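Local coordinates for pectate lyase (Paenibacillus sp. 0602, PDB 5GT5), which cleaves polygalacturonate by elimination, probably within the chain and also on partly methylated pectin, most likely with the help of calcium, at residues 5-13 and 184-192; 132-140 and 203-211. The protein carries 1 engineered substitution. One frame throughout, in Å; residues are numbered along the deposited sequence.

Contact 1 of 2, residues 5-13 and 184-192; sequences ADYNLTGFS and SGVTISWST
The indole of Trp190 is met on one face by the ring of Tyr7, which presents its CD1-CE1 edge; Tyr7 CE1 sits over the centre of the indole, 3.6 Å above its plane. The planes stand at 75°, with 5.0 Å between the centroid of the Tyr7 ring and that of the six-membered ring of Trp190, a T-shaped (edge-to-face) pair. At its own edge the same indole gives its N-H to a backbone carbonyl: Trp190 NE1 lies 3.0 Å from Asp6 O, in a bent bond that reaches the oxygen from above the carbonyl plane. One face and one edge of Trp190 thus clasp neighbouring residues of the 3-10 turn, while helix 419-423 also packs on the indole and its Arg422 bonds Tyr7 OH.

Further along, a water bridges the two segments, linking Asn8 O and Thr10 N to Ser189 OG. Thr187 makes two direct bonds with its one hydroxyl. With OG1 turned beside its own backbone N (chi1 -66°), the hydroxyl donates to Thr10 O at 2.7 Å from OG1, in the carbonyl plane, and accepts from Ser13 N, 3.1 Å from Thr187 OG1 and nearly straight at 162°. One side-chain oxygen therefore ties Thr10 to Ser13 across Gly11 and Phe12. Close by, Gly185 CA makes a CA-H...O contact with Phe12 O at 3.2 Å.

Strand 184-194 runs parallel to strands 160-165 and 262-271, as successive coils of the right-handed parallel beta-helix of polysaccharide lyase family 1; here the N-terminal chain lies across neighbouring coils, in contact with strands 160-165 and 262-271 as well as 184-194.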
ATOM      1  N   ALA A   5     -18.119   5.281 -17.181  1.00 17.52           N
ATOM      2  CA  ALA A   5     -17.914   4.821 -15.824  1.00 17.50           C
ATOM      3  C   ALA A   5     -17.711   3.293 -15.773  1.00 14.10           C
ATOM      4  O   ALA A   5     -17.214   2.816 -14.815  1.00 13.91           O
ATOM      5  CB  ALA A   5     -19.040   5.207 -14.943  1.00 22.55           C
ATOM      6  N   ASP A   6     -18.119   2.602 -16.833  1.00 15.48           N
ATOM      7  CA  ASP A   6     -17.851   1.174 -16.972  1.00 16.46           C
ATOM      8  C   ASP A   6     -16.344   0.917 -16.920  1.00 15.95           C
ATOM      9  O   ASP A   6     -15.888  -0.155 -16.624  1.00 13.84           O
ATOM     10  CB  ASP A   6     -18.407   0.617 -18.279  1.00 17.89           C
ATOM     11  CG  ASP A   6     -19.880   0.714 -18.360  1.00 20.50           C
ATOM     12  OD1 ASP A   6     -20.466   0.839 -17.335  1.00 29.33           O
ATOM     13  OD2 ASP A   6     -20.354   0.680 -19.456  1.00 26.93           O
ATOM     14  N   TYR A   7     -15.606   1.959 -17.247  1.00 10.21           N
ATOM     15  CA  TYR A   7     -14.149   1.895 -17.300  1.00  9.11           C
ATOM     16  C   TYR A   7     -13.410   2.334 -16.037  1.00  9.01           C
ATOM     17  O   TYR A   7     -12.187   2.326 -16.012  1.00  9.84           O
ATOM     18  CB  TYR A   7     -13.628   2.696 -18.504  1.00  8.57           C
ATOM     19  CG  TYR A   7     -14.198   2.198 -19.791  1.00  8.68           C
ATOM     20  CD1 TYR A   7     -14.240   0.865 -20.069  1.00  9.47           C
ATOM     21  CD2 TYR A   7     -14.717   3.067 -20.722  1.00  9.61           C
ATOM     22  CE1 TYR A   7     -14.782   0.403 -21.239  1.00 10.25           C
ATOM     23  CE2 TYR A   7     -15.216   2.625 -21.909  1.00 10.56           C
ATOM     24  CZ  TYR A   7     -15.258   1.296 -22.179  1.00 10.56           C
ATOM     25  OH  TYR A   7     -15.747   0.823 -23.342  1.00 14.36           O
ATOM     26  N   ASN A   8     -14.155   2.652 -15.000  1.00  8.94           N
ATOM     27  CA  ASN A   8     -13.539   3.034 -13.730  1.00 11.79           C
ATOM     28  C   ASN A   8     -12.596   1.976 -13.182  1.00  9.17           C
ATOM     29  O   ASN A   8     -12.849   0.775 -13.322  1.00  9.24           O
ATOM     30  CB  ASN A   8     -14.585   3.282 -12.633  1.00  9.05           C
ATOM     31  CG  ASN A   8     -15.343   4.565 -12.817  1.00 14.98           C
ATOM     32  OD1 ASN A   8     -15.125   5.308 -13.778  1.00 14.37           O
ATOM     33  ND2 ASN A   8     -16.320   4.775 -11.947  1.00 15.11           N
ATOM     34  N   LEU A   9     -11.544   2.438 -12.522  1.00  8.86           N
ATOM     35  CA  LEU A   9     -10.723   1.567 -11.688  1.00  8.78           C
ATOM     36  C   LEU A   9     -11.570   1.010 -10.545  1.00 10.09           C
ATOM     37  O   LEU A   9     -12.241   1.769  -9.835  1.00 12.16           O
ATOM     38  CB  LEU A   9      -9.542   2.365 -11.131  1.00  9.61           C
ATOM     39  CG  LEU A   9      -8.746   1.710 -10.000  1.00 10.31           C
ATOM     40  CD1 LEU A   9      -8.073   0.405 -10.464  1.00 11.20           C
ATOM     41  CD2 LEU A   9      -7.680   2.695  -9.551  1.00 10.14           C
ATOM     42  N   THR A  10     -11.572  -0.313 -10.398  1.00  8.52           N
ATOM     43  CA  THR A  10     -12.226  -0.976  -9.264  1.00  7.89           C
ATOM     44  C   THR A  10     -11.280  -2.007  -8.663  1.00  7.61           C
ATOM     45  O   THR A  10     -10.191  -2.273  -9.187  1.00  9.51           O
ATOM     46  CB  THR A  10     -13.490  -1.711  -9.699  1.00  9.70           C
ATOM     47  OG1 THR A  10     -13.099  -2.822 -10.518  1.00 10.19           O
ATOM     48  CG2 THR A  10     -14.405  -0.820 -10.519  1.00 12.22           C
ATOM     49  N   GLY A  11     -11.690  -2.582  -7.546  1.00  7.01           N
ATOM     50  CA  GLY A  11     -11.043  -3.792  -7.036  1.00  9.33           C
ATOM     51  C   GLY A  11      -9.864  -3.491  -6.148  1.00  7.83           C
ATOM     52  O   GLY A  11      -9.763  -2.380  -5.585  1.00  8.40           O
ATOM     53  N   PHE A  12      -8.934  -4.433  -6.011  1.00  6.41           N
ATOM     54  CA  PHE A  12      -7.884  -4.275  -5.008  1.00  5.80           C
ATOM     55  C   PHE A  12      -6.919  -3.137  -5.307  1.00  5.64           C
ATOM     56  O   PHE A  12      -6.278  -2.625  -4.388  1.00  8.65           O
ATOM     57  CB  PHE A  12      -7.103  -5.577  -4.817  1.00  8.06           C
ATOM     58  CG  PHE A  12      -7.877  -6.660  -4.075  1.00  5.79           C
ATOM     59  CD1 PHE A  12      -8.180  -6.537  -2.725  1.00  9.25           C
ATOM     60  CD2 PHE A  12      -8.299  -7.814  -4.736  1.00  6.56           C
ATOM     61  CE1 PHE A  12      -8.892  -7.531  -2.042  1.00  9.21           C
ATOM     62  CE2 PHE A  12      -8.996  -8.821  -4.060  1.00  7.52           C
ATOM     63  CZ  PHE A  12      -9.280  -8.697  -2.708  1.00  8.07           C
ATOM     64  N   SER A  13      -6.821  -2.722  -6.580  1.00  6.32           N
ATOM     65  CA  SER A  13      -6.008  -1.554  -6.899  1.00  7.00           C
ATOM     66  C   SER A  13      -6.700  -0.239  -6.640  1.00  9.39           C
ATOM     67  O   SER A  13      -6.170   0.806  -7.014  1.00  7.66           O
ATOM     68  CB  SER A  13      -5.511  -1.603  -8.345  1.00  6.72           C
ATOM     69  OG  SER A  13      -4.626  -0.496  -8.603  1.00  6.59           O
ATOM     70  N   SER A 184       0.410  -6.877  -3.472  1.00  6.16           N
ATOM     71  CA  SER A 184      -1.013  -6.657  -3.169  1.00  6.56           C
ATOM     72  C   SER A 184      -1.580  -5.481  -3.961  1.00  5.78           C
ATOM     73  O   SER A 184      -0.842  -4.665  -4.543  1.00  6.27           O
ATOM     74  CB  SER A 184      -1.231  -6.412  -1.674  1.00  8.75           C
ATOM     75  OG  SER A 184      -0.515  -5.264  -1.258  1.00 11.68           O
ATOM     76  N   GLY A 185      -2.897  -5.397  -4.017  1.00  6.80           N
ATOM     77  CA  GLY A 185      -3.562  -4.256  -4.622  1.00  7.20           C
ATOM     78  C   GLY A 185      -3.520  -4.261  -6.143  1.00  5.22           C
ATOM     79  O   GLY A 185      -3.316  -3.213  -6.762  1.00  6.85           O
ATOM     80  N   VAL A 186      -3.713  -5.419  -6.764  1.00  6.11           N
ATOM     81  CA  VAL A 186      -3.620  -5.529  -8.212  1.00  5.99           C
ATOM     82  C   VAL A 186      -5.024  -5.640  -8.804  1.00  4.01           C
ATOM     83  O   VAL A 186      -5.841  -6.410  -8.306  1.00  6.07           O
ATOM     84  CB  VAL A 186      -2.809  -6.775  -8.602  1.00  6.17           C
ATOM     85  CG1 VAL A 186      -2.697  -6.901 -10.137  1.00  6.51           C
ATOM     86  CG2 VAL A 186      -1.448  -6.761  -7.916  1.00  8.04           C
ATOM     87  N   THR A 187      -5.291  -4.844  -9.842  1.00  5.84           N
ATOM     88  CA  THR A 187      -6.480  -5.021 -10.666  1.00  5.55           C
ATOM     89  C   THR A 187      -6.060  -5.166 -12.098  1.00  4.38           C
ATOM     90  O   THR A 187      -5.286  -4.343 -12.608  1.00  5.44           O
ATOM     91  CB  THR A 187      -7.472  -3.852 -10.545  1.00  5.36           C
ATOM     92  OG1 THR A 187      -7.991  -3.828  -9.211  1.00  7.21           O
ATOM     93  CG2 THR A 187      -8.642  -4.018 -11.548  1.00  7.23           C
ATOM     94  N   ILE A 188      -6.568  -6.212 -12.747  1.00  4.54           N
ATOM     95  CA  ILE A 188      -6.408  -6.339 -14.182  1.00  4.06           C
ATOM     96  C   ILE A 188      -7.777  -6.319 -14.851  1.00  5.67           C
ATOM     97  O   ILE A 188      -8.617  -7.192 -14.583  1.00  5.94           O
ATOM     98  CB  ILE A 188      -5.643  -7.637 -14.576  1.00  4.04           C
ATOM     99  CG1 ILE A 188      -4.320  -7.787 -13.794  1.00  6.32           C
ATOM    100  CG2 ILE A 188      -5.413  -7.663 -16.084  1.00  5.59           C
ATOM    101  CD1 ILE A 188      -3.479  -9.048 -14.146  1.00  7.69           C
ATOM    102  N   SER A 189      -8.020  -5.309 -15.707  1.00  6.64           N
ATOM    103  CA  SER A 189      -9.370  -5.123 -16.242  1.00  5.35           C
ATOM    104  C   SER A 189      -9.381  -4.783 -17.716  1.00  6.61           C
ATOM    105  O   SER A 189      -8.388  -4.276 -18.270  1.00  6.27           O
ATOM    106  CB  SER A 189     -10.153  -4.068 -15.455  1.00  7.73           C
ATOM    107  OG  SER A 189      -9.507  -2.798 -15.504  1.00  7.34           O
ATOM    108  N   TRP A 190     -10.500  -5.102 -18.364  1.00  5.91           N
ATOM    109  CA  TRP A 190     -10.741  -4.706 -19.743  1.00  5.56           C
ATOM    110  C   TRP A 190      -9.620  -5.147 -20.672  1.00  5.35           C
ATOM    111  O   TRP A 190      -9.254  -4.425 -21.599  1.00  6.92           O
ATOM    112  CB  TRP A 190     -10.994  -3.171 -19.844  1.00  6.12           C
ATOM    113  CG  TRP A 190     -12.341  -2.828 -19.296  1.00  7.17           C
ATOM    114  CD1 TRP A 190     -12.631  -2.269 -18.074  1.00  9.60           C
ATOM    115  CD2 TRP A 190     -13.603  -3.078 -19.933  1.00  7.61           C
ATOM    116  NE1 TRP A 190     -14.004  -2.150 -17.928  1.00 10.06           N
ATOM    117  CE2 TRP A 190     -14.612  -2.626 -19.062  1.00  9.11           C
ATOM    118  CE3 TRP A 190     -13.968  -3.589 -21.177  1.00 10.12           C
ATOM    119  CZ2 TRP A 190     -15.966  -2.725 -19.376  1.00 11.93           C
ATOM    120  CZ3 TRP A 190     -15.327  -3.673 -21.490  1.00  9.40           C
ATOM    121  CH2 TRP A 190     -16.297  -3.248 -20.593  1.00  8.56           C
ATOM    122  N   SER A 191      -9.077  -6.332 -20.428  1.00  6.39           N
ATOM    123  CA  SER A 191      -7.897  -6.818 -21.156  1.00  5.61           C
ATOM    124  C   SER A 191      -8.155  -8.117 -21.886  1.00  4.91           C
ATOM    125  O   SER A 191      -9.007  -8.908 -21.474  1.00  7.13           O
ATOM    126  CB  SER A 191      -6.675  -6.934 -20.227  1.00  6.27           C
ATOM    127  OG  SER A 191      -6.319  -5.630 -19.739  1.00  5.07           O
ATOM    128  N   THR A 192      -7.415  -8.306 -22.967  1.00  6.84           N
ATOM    129  CA  THR A 192      -7.519  -9.519 -23.782  1.00  5.51           C
ATOM    130  C   THR A 192      -6.250 -10.337 -23.646  1.00  5.97           C
ATOM    131  O   THR A 192      -5.140  -9.782 -23.717  1.00  7.76           O
ATOM    132  CB  THR A 192      -7.704  -9.124 -25.252  1.00  6.13           C
ATOM    133  OG1 THR A 192      -8.996  -8.497 -25.384  1.00 10.45           O
ATOM    134  CG2 THR A 192      -7.628 -10.368 -26.146  1.00  9.30           C
TER
HETATM  135  O   HOH W   1     -11.104  -1.451 -13.207  1.00  7.61           O

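Contact 2 of 2, residues 132-140 and 203-211; sequences FDELWEWDE and WVTRQINEM
Trp203, at the start of the helical segment, lays one face of its indole against the side chain of Glu134, whose CG stands 3.6 Å from the centroid of the six-membered ring, a CH-pi contact. The Glu134 carboxylate is almost parallel to that ring, 14° apart; His114 bonds its OE1. In the indole plane, Trp203 NE1 donates to Trp136 O at 2.8 Å (157° at the hydrogen).

One residue on, Val204 CG2 rests over a face of the Trp136 ring. Arg206 has Trp203 CE3 over one face of its guanidinium, toward the rim, and reaches Glu134 OE2 through two waters, one from NH1 and one from NH2; the charges probably attract without direct contact.

Gln207 bends at chi2, bringing OE1 to the backbone of the loop: Trp138 N donates to Gln207 OE1 at 3.0 Å, almost straight, though from above the amide plane. Gln207 CG meanwhile packs on Trp136 CZ3.

At Met211 the side chain folds at chi3 (-66°), laying both SD and CE over the five-membered ring of Trp138. The sulfur is 3.4 Å from Trp138 CD1, a Met-aromatic contact, and the indole N-H bonds Glu140 OE2.

Helix 203-212 is thus packed against the loop leaving strand 131-133, an elaboration of the parallel beta-helix beside the probable calcium site that includes Asp174.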
ATOM      1  N   PHE A 132       1.136  -6.580 -25.996  1.00  5.77           N
ATOM      2  CA  PHE A 132       2.361  -7.280 -25.704  1.00  6.87           C
ATOM      3  C   PHE A 132       2.444  -8.502 -26.607  1.00  7.22           C
ATOM      4  O   PHE A 132       1.500  -9.309 -26.671  1.00  7.48           O
ATOM      5  CB  PHE A 132       2.370  -7.700 -24.233  1.00  7.61           C
ATOM      6  CG  PHE A 132       2.354  -6.536 -23.293  1.00  7.42           C
ATOM      7  CD1 PHE A 132       1.164  -5.917 -22.940  1.00  6.14           C
ATOM      8  CD2 PHE A 132       3.539  -6.052 -22.778  1.00  8.07           C
ATOM      9  CE1 PHE A 132       1.185  -4.785 -22.068  1.00  8.33           C
ATOM     10  CE2 PHE A 132       3.562  -4.989 -21.898  1.00  9.26           C
ATOM     11  CZ  PHE A 132       2.394  -4.332 -21.560  1.00  7.74           C
ATOM     12  N   ASP A 133       3.557  -8.630 -27.333  1.00  7.04           N
ATOM     13  CA  ASP A 133       3.647  -9.677 -28.352  1.00  6.23           C
ATOM     14  C   ASP A 133       5.084 -10.131 -28.556  1.00  6.01           C
ATOM     15  O   ASP A 133       6.041  -9.435 -28.150  1.00  6.36           O
ATOM     16  CB  ASP A 133       3.054  -9.190 -29.699  1.00  8.19           C
ATOM     17  CG  ASP A 133       2.597 -10.321 -30.610  1.00  9.57           C
ATOM     18  OD1 ASP A 133       2.664 -11.510 -30.238  1.00  9.39           O
ATOM     19  OD2 ASP A 133       2.172  -9.984 -31.747  1.00 12.36           O
ATOM     20  N   GLU A 134       5.219 -11.298 -29.195  1.00  6.88           N
ATOM     21  CA  GLU A 134       6.502 -11.854 -29.640  1.00  6.72           C
ATOM     22  C   GLU A 134       7.477 -12.104 -28.495  1.00  7.44           C
ATOM     23  O   GLU A 134       8.592 -11.573 -28.445  1.00  7.77           O
ATOM     24  CB  GLU A 134       7.092 -11.005 -30.788  1.00  6.77           C
ATOM     25  CG  GLU A 134       6.120 -10.916 -31.962  1.00  8.24           C
ATOM     26  CD  GLU A 134       6.685 -10.246 -33.218  1.00  8.80           C
ATOM     27  OE1 GLU A 134       7.887  -9.903 -33.273  1.00 10.44           O
ATOM     28  OE2 GLU A 134       5.863 -10.047 -34.137  1.00 13.54           O
ATOM     29  N   LEU A 135       6.989 -12.904 -27.554  1.00  6.60           N
ATOM     30  CA  LEU A 135       7.755 -13.317 -26.381  1.00  7.14           C
ATOM     31  C   LEU A 135       7.535 -14.812 -26.123  1.00  5.35           C
ATOM     32  O   LEU A 135       7.625 -15.270 -24.971  1.00  6.29           O
ATOM     33  CB  LEU A 135       7.381 -12.478 -25.142  1.00  7.40           C
ATOM     34  CG  LEU A 135       8.407 -12.504 -23.994  1.00  7.40           C
ATOM     35  CD1 LEU A 135       9.732 -11.851 -24.397  1.00 11.99           C
ATOM     36  CD2 LEU A 135       7.858 -11.800 -22.778  1.00  9.61           C
ATOM     37  N   TRP A 136       7.284 -15.576 -27.194  1.00  6.69           N
ATOM     38  CA  TRP A 136       7.154 -17.033 -27.105  1.00  7.85           C
ATOM     39  C   TRP A 136       8.097 -17.678 -28.104  1.00  7.09           C
ATOM     40  O   TRP A 136       8.298 -17.144 -29.196  1.00  6.30           O
ATOM     41  CB  TRP A 136       5.711 -17.486 -27.384  1.00  5.86           C
ATOM     42  CG  TRP A 136       5.534 -19.010 -27.426  1.00  6.87           C
ATOM     43  CD1 TRP A 136       5.225 -19.839 -26.375  1.00  6.26           C
ATOM     44  CD2 TRP A 136       5.684 -19.852 -28.577  1.00  6.14           C
ATOM     45  NE1 TRP A 136       5.161 -21.149 -26.816  1.00  6.73           N
ATOM     46  CE2 TRP A 136       5.441 -21.185 -28.157  1.00  6.10           C
ATOM     47  CE3 TRP A 136       6.001 -19.602 -29.929  1.00  6.40           C
ATOM     48  CZ2 TRP A 136       5.511 -22.261 -29.043  1.00  5.32           C
ATOM     49  CZ3 TRP A 136       6.057 -20.666 -30.810  1.00  6.58           C
ATOM     50  CH2 TRP A 136       5.834 -21.974 -30.367  1.00  6.09           C
ATOM     51  N   GLU A 137       8.667 -18.829 -27.744  1.00  6.35           N
ATOM     52  CA  GLU A 137       9.349 -19.714 -28.698  1.00  7.97           C
ATOM     53  C   GLU A 137       9.127 -21.139 -28.249  1.00  7.14           C
ATOM     54  O   GLU A 137       8.721 -21.383 -27.129  1.00  6.78           O
ATOM     55  CB  GLU A 137      10.839 -19.379 -28.828  1.00  7.04           C
ATOM     56  CG  GLU A 137      11.656 -19.730 -27.578  1.00  7.10           C
ATOM     57  CD  GLU A 137      13.144 -19.571 -27.809  1.00  6.66           C
ATOM     58  OE1 GLU A 137      13.536 -18.991 -28.860  1.00  8.83           O
ATOM     59  OE2 GLU A 137      13.918 -20.022 -26.938  1.00  8.04           O
ATOM     60  N   TRP A 138       9.347 -22.067 -29.174  1.00  7.15           N
ATOM     61  CA  TRP A 138       9.209 -23.495 -28.924  1.00  6.10           C
ATOM     62  C   TRP A 138      10.240 -23.985 -27.902  1.00  8.26           C
ATOM     63  O   TRP A 138      11.395 -23.559 -27.900  1.00  8.12           O
ATOM     64  CB  TRP A 138       9.377 -24.186 -30.287  1.00  6.14           C
ATOM     65  CG  TRP A 138       9.397 -25.701 -30.268  1.00  5.95           C
ATOM     66  CD1 TRP A 138      10.503 -26.502 -30.211  1.00  7.10           C
ATOM     67  CD2 TRP A 138       8.260 -26.584 -30.347  1.00  6.07           C
ATOM     68  NE1 TRP A 138      10.127 -27.828 -30.256  1.00  6.52           N
ATOM     69  CE2 TRP A 138       8.759 -27.907 -30.343  1.00  7.20           C
ATOM     70  CE3 TRP A 138       6.880 -26.380 -30.442  1.00  8.01           C
ATOM     71  CZ2 TRP A 138       7.925 -29.030 -30.399  1.00  8.58           C
ATOM     72  CZ3 TRP A 138       6.027 -27.507 -30.527  1.00  7.62           C
ATOM     73  CH2 TRP A 138       6.563 -28.817 -30.491  1.00  8.64           C
ATOM     74  N   ASP A 139       9.811 -24.899 -27.045  1.00  6.43           N
ATOM     75  CA  ASP A 139      10.706 -25.433 -26.024  1.00  7.91           C
ATOM     76  C   ASP A 139      11.250 -26.830 -26.337  1.00  7.72           C
ATOM     77  O   ASP A 139      10.552 -27.834 -26.121  1.00  9.56           O
ATOM     78  CB  ASP A 139       9.988 -25.492 -24.687  1.00  9.34           C
ATOM     79  CG  ASP A 139      10.798 -26.176 -23.636  1.00  7.69           C
ATOM     80  OD1 ASP A 139      12.063 -26.135 -23.697  1.00  8.70           O
ATOM     81  OD2 ASP A 139      10.173 -26.802 -22.733  1.00  8.32           O
ATOM     82  N   GLU A 140      12.503 -26.894 -26.791  1.00  8.28           N
ATOM     83  CA  GLU A 140      13.225 -28.159 -26.814  1.00  6.93           C
ATOM     84  C   GLU A 140      13.944 -28.455 -25.500  1.00 10.04           C
ATOM     85  O   GLU A 140      13.946 -29.619 -25.038  1.00 11.13           O
ATOM     86  CB  GLU A 140      14.246 -28.171 -27.935  1.00  9.33           C
ATOM     87  CG  GLU A 140      13.627 -28.238 -29.327  1.00  9.08           C
ATOM     88  CD  GLU A 140      13.123 -29.625 -29.709  1.00  7.45           C
ATOM     89  OE1 GLU A 140      13.653 -30.649 -29.178  1.00 11.44           O
ATOM     90  OE2 GLU A 140      12.194 -29.707 -30.565  1.00  9.32           O
ATOM     91  N   TRP A 203       2.928 -15.972 -35.720  1.00  7.15           N
ATOM     92  CA  TRP A 203       4.153 -16.143 -34.945  1.00  7.60           C
ATOM     93  C   TRP A 203       4.515 -17.604 -34.691  1.00  5.92           C
ATOM     94  O   TRP A 203       5.685 -18.021 -34.809  1.00  6.86           O
ATOM     95  CB  TRP A 203       3.999 -15.405 -33.611  1.00  7.09           C
ATOM     96  CG  TRP A 203       5.256 -15.362 -32.771  1.00  7.67           C
ATOM     97  CD1 TRP A 203       5.491 -16.049 -31.607  1.00  8.00           C
ATOM     98  CD2 TRP A 203       6.438 -14.587 -33.025  1.00  6.03           C
ATOM     99  NE1 TRP A 203       6.742 -15.746 -31.125  1.00  8.23           N
ATOM    100  CE2 TRP A 203       7.354 -14.870 -31.987  1.00 10.47           C
ATOM    101  CE3 TRP A 203       6.820 -13.719 -34.054  1.00  7.53           C
ATOM    102  CZ2 TRP A 203       8.622 -14.281 -31.916  1.00  7.93           C
ATOM    103  CZ3 TRP A 203       8.078 -13.135 -33.990  1.00  9.08           C
ATOM    104  CH2 TRP A 203       8.965 -13.411 -32.926  1.00  8.74           C
ATOM    105  N   VAL A 204       3.497 -18.381 -34.326  1.00  6.84           N
ATOM    106  CA  VAL A 204       3.689 -19.806 -34.114  1.00  7.39           C
ATOM    107  C   VAL A 204       4.001 -20.531 -35.440  1.00  6.45           C
ATOM    108  O   VAL A 204       4.875 -21.388 -35.482  1.00  7.46           O
ATOM    109  CB  VAL A 204       2.492 -20.439 -33.407  1.00  7.29           C
ATOM    110  CG1 VAL A 204       2.613 -21.970 -33.413  1.00  9.20           C
ATOM    111  CG2 VAL A 204       2.403 -19.935 -31.982  1.00  8.40           C
ATOM    112  N   THR A 205       3.330 -20.159 -36.520  1.00  6.85           N
ATOM    113  CA  THR A 205       3.613 -20.808 -37.801  1.00  7.75           C
ATOM    114  C   THR A 205       5.050 -20.547 -38.268  1.00  6.47           C
ATOM    115  O   THR A 205       5.717 -21.460 -38.771  1.00  8.26           O
ATOM    116  CB  THR A 205       2.620 -20.332 -38.847  1.00  8.32           C
ATOM    117  OG1 THR A 205       1.310 -20.741 -38.444  1.00  7.50           O
ATOM    118  CG2 THR A 205       2.950 -20.933 -40.243  1.00  8.68           C
ATOM    119  N   ARG A 206       5.534 -19.320 -38.064  1.00  8.50           N
ATOM    120  CA  ARG A 206       6.923 -19.026 -38.382  1.00  9.18           C
ATOM    121  C   ARG A 206       7.889 -19.885 -37.585  1.00  9.52           C
ATOM    122  O   ARG A 206       8.869 -20.394 -38.121  1.00  8.77           O
ATOM    123  CB  ARG A 206       7.252 -17.554 -38.195  1.00 10.13           C
ATOM    124  CG  ARG A 206       6.867 -16.721 -39.406  1.00 12.15           C
ATOM    125  CD  ARG A 206       7.035 -15.226 -39.146  1.00 16.51           C
ATOM    126  NE  ARG A 206       5.818 -14.720 -38.549  1.00 16.56           N
ATOM    127  CZ  ARG A 206       5.711 -13.541 -37.938  1.00 27.08           C
ATOM    128  NH1 ARG A 206       6.771 -12.735 -37.851  1.00 19.72           N
ATOM    129  NH2 ARG A 206       4.540 -13.175 -37.408  1.00 14.96           N
ATOM    130  N   GLN A 207       7.587 -20.112 -36.305  1.00  7.74           N
ATOM    131  CA  GLN A 207       8.440 -20.998 -35.523  1.00  8.51           C
ATOM    132  C   GLN A 207       8.409 -22.432 -36.075  1.00  6.14           C
ATOM    133  O   GLN A 207       9.446 -23.087 -36.205  1.00  8.56           O
ATOM    134  CB  GLN A 207       7.951 -20.996 -34.060  1.00  6.95           C
ATOM    135  CG  GLN A 207       8.590 -22.063 -33.142  1.00  7.38           C
ATOM    136  CD  GLN A 207      10.027 -21.739 -32.852  1.00  8.12           C
ATOM    137  OE1 GLN A 207      10.329 -21.124 -31.831  1.00  7.61           O
ATOM    138  NE2 GLN A 207      10.932 -22.111 -33.770  1.00  8.61           N
ATOM    139  N   ILE A 208       7.215 -22.936 -36.360  1.00  5.87           N
ATOM    140  CA  ILE A 208       7.099 -24.319 -36.825  1.00  7.95           C
ATOM    141  C   ILE A 208       7.741 -24.491 -38.217  1.00  8.57           C
ATOM    142  O   ILE A 208       8.429 -25.486 -38.459  1.00  8.68           O
ATOM    143  CB  ILE A 208       5.655 -24.827 -36.782  1.00  5.98           C
ATOM    144  CG1 ILE A 208       5.335 -25.461 -35.417  1.00 12.51           C
ATOM    145  CG2 ILE A 208       5.452 -25.974 -37.761  1.00 11.23           C
ATOM    146  CD1 ILE A 208       5.452 -24.533 -34.227  1.00 12.81           C
ATOM    147  N   ASN A 209       7.568 -23.508 -39.098  1.00  9.60           N
ATOM    148  CA  ASN A 209       8.182 -23.610 -40.435  1.00 11.24           C
ATOM    149  C   ASN A 209       9.692 -23.756 -40.376  1.00 11.35           C
ATOM    150  O   ASN A 209      10.289 -24.555 -41.137  1.00 12.41           O
ATOM    151  CB  ASN A 209       7.807 -22.399 -41.291  1.00  9.12           C
ATOM    152  CG  ASN A 209       6.405 -22.455 -41.806  1.00  9.17           C
ATOM    153  OD1 ASN A 209       5.724 -23.485 -41.728  1.00 11.80           O
ATOM    154  ND2 ASN A 209       5.944 -21.321 -42.349  1.00 15.41           N
ATOM    155  N   GLU A 210      10.328 -23.021 -39.471  1.00  8.04           N
ATOM    156  CA  GLU A 210      11.776 -23.123 -39.305  1.00  9.74           C
ATOM    157  C   GLU A 210      12.167 -24.555 -38.951  1.00 14.45           C
ATOM    158  O   GLU A 210      13.132 -25.110 -39.503  1.00 11.45           O
ATOM    159  CB  GLU A 210      12.263 -22.125 -38.242  1.00 12.33           C
ATOM    160  CG  GLU A 210      13.774 -22.143 -37.940  1.00 14.53           C
ATOM    161  CD  GLU A 210      14.626 -21.654 -39.101  1.00 26.40           C
ATOM    162  OE1 GLU A 210      14.158 -20.776 -39.878  1.00 28.44           O
ATOM    163  OE2 GLU A 210      15.768 -22.157 -39.239  1.00 28.81           O
ATOM    164  N   MET A 211      11.420 -25.170 -38.044  1.00  9.59           N
ATOM    165  CA  MET A 211      11.772 -26.515 -37.602  1.00  8.83           C
ATOM    166  C   MET A 211      11.460 -27.553 -38.661  1.00  9.53           C
ATOM    167  O   MET A 211      12.199 -28.530 -38.791  1.00 10.57           O
ATOM    168  CB  MET A 211      11.064 -26.832 -36.276  1.00  8.49           C
ATOM    169  CG  MET A 211      11.498 -25.855 -35.167  1.00  7.29           C
ATOM    170  SD  MET A 211      10.916 -26.324 -33.539  1.00  9.84           S
ATOM    171  CE  MET A 211       9.164 -26.121 -33.739  1.00  9.30           C
TER
HETATM  172  O   HOH W   2       3.943 -11.586 -35.007  1.00 25.95           O
HETATM  173  O   HOH W   3       6.819 -10.184 -36.725  1.00 26.01           O

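Contacts 1 and 2 lie on opposite sides of the chain's centre, their own centres about 31 Å apart, and they do not touch. Along the chain their segments alternate: 5-13, 132-140, 184-192, 203-211. Strand 184-194 of contact 1 is followed by helix 203-212 of contact 2, so a short run of chain joins the two regions. Strands 131-133 and 184-194 also belong to the same parallel beta-helix, both pairing with strand 168-169. Contact 2 is the one near the probable calcium site, the side chain of Trp136 being about 8 Å from that of Asp174, whereas contact 1 is across the chain's centre from it.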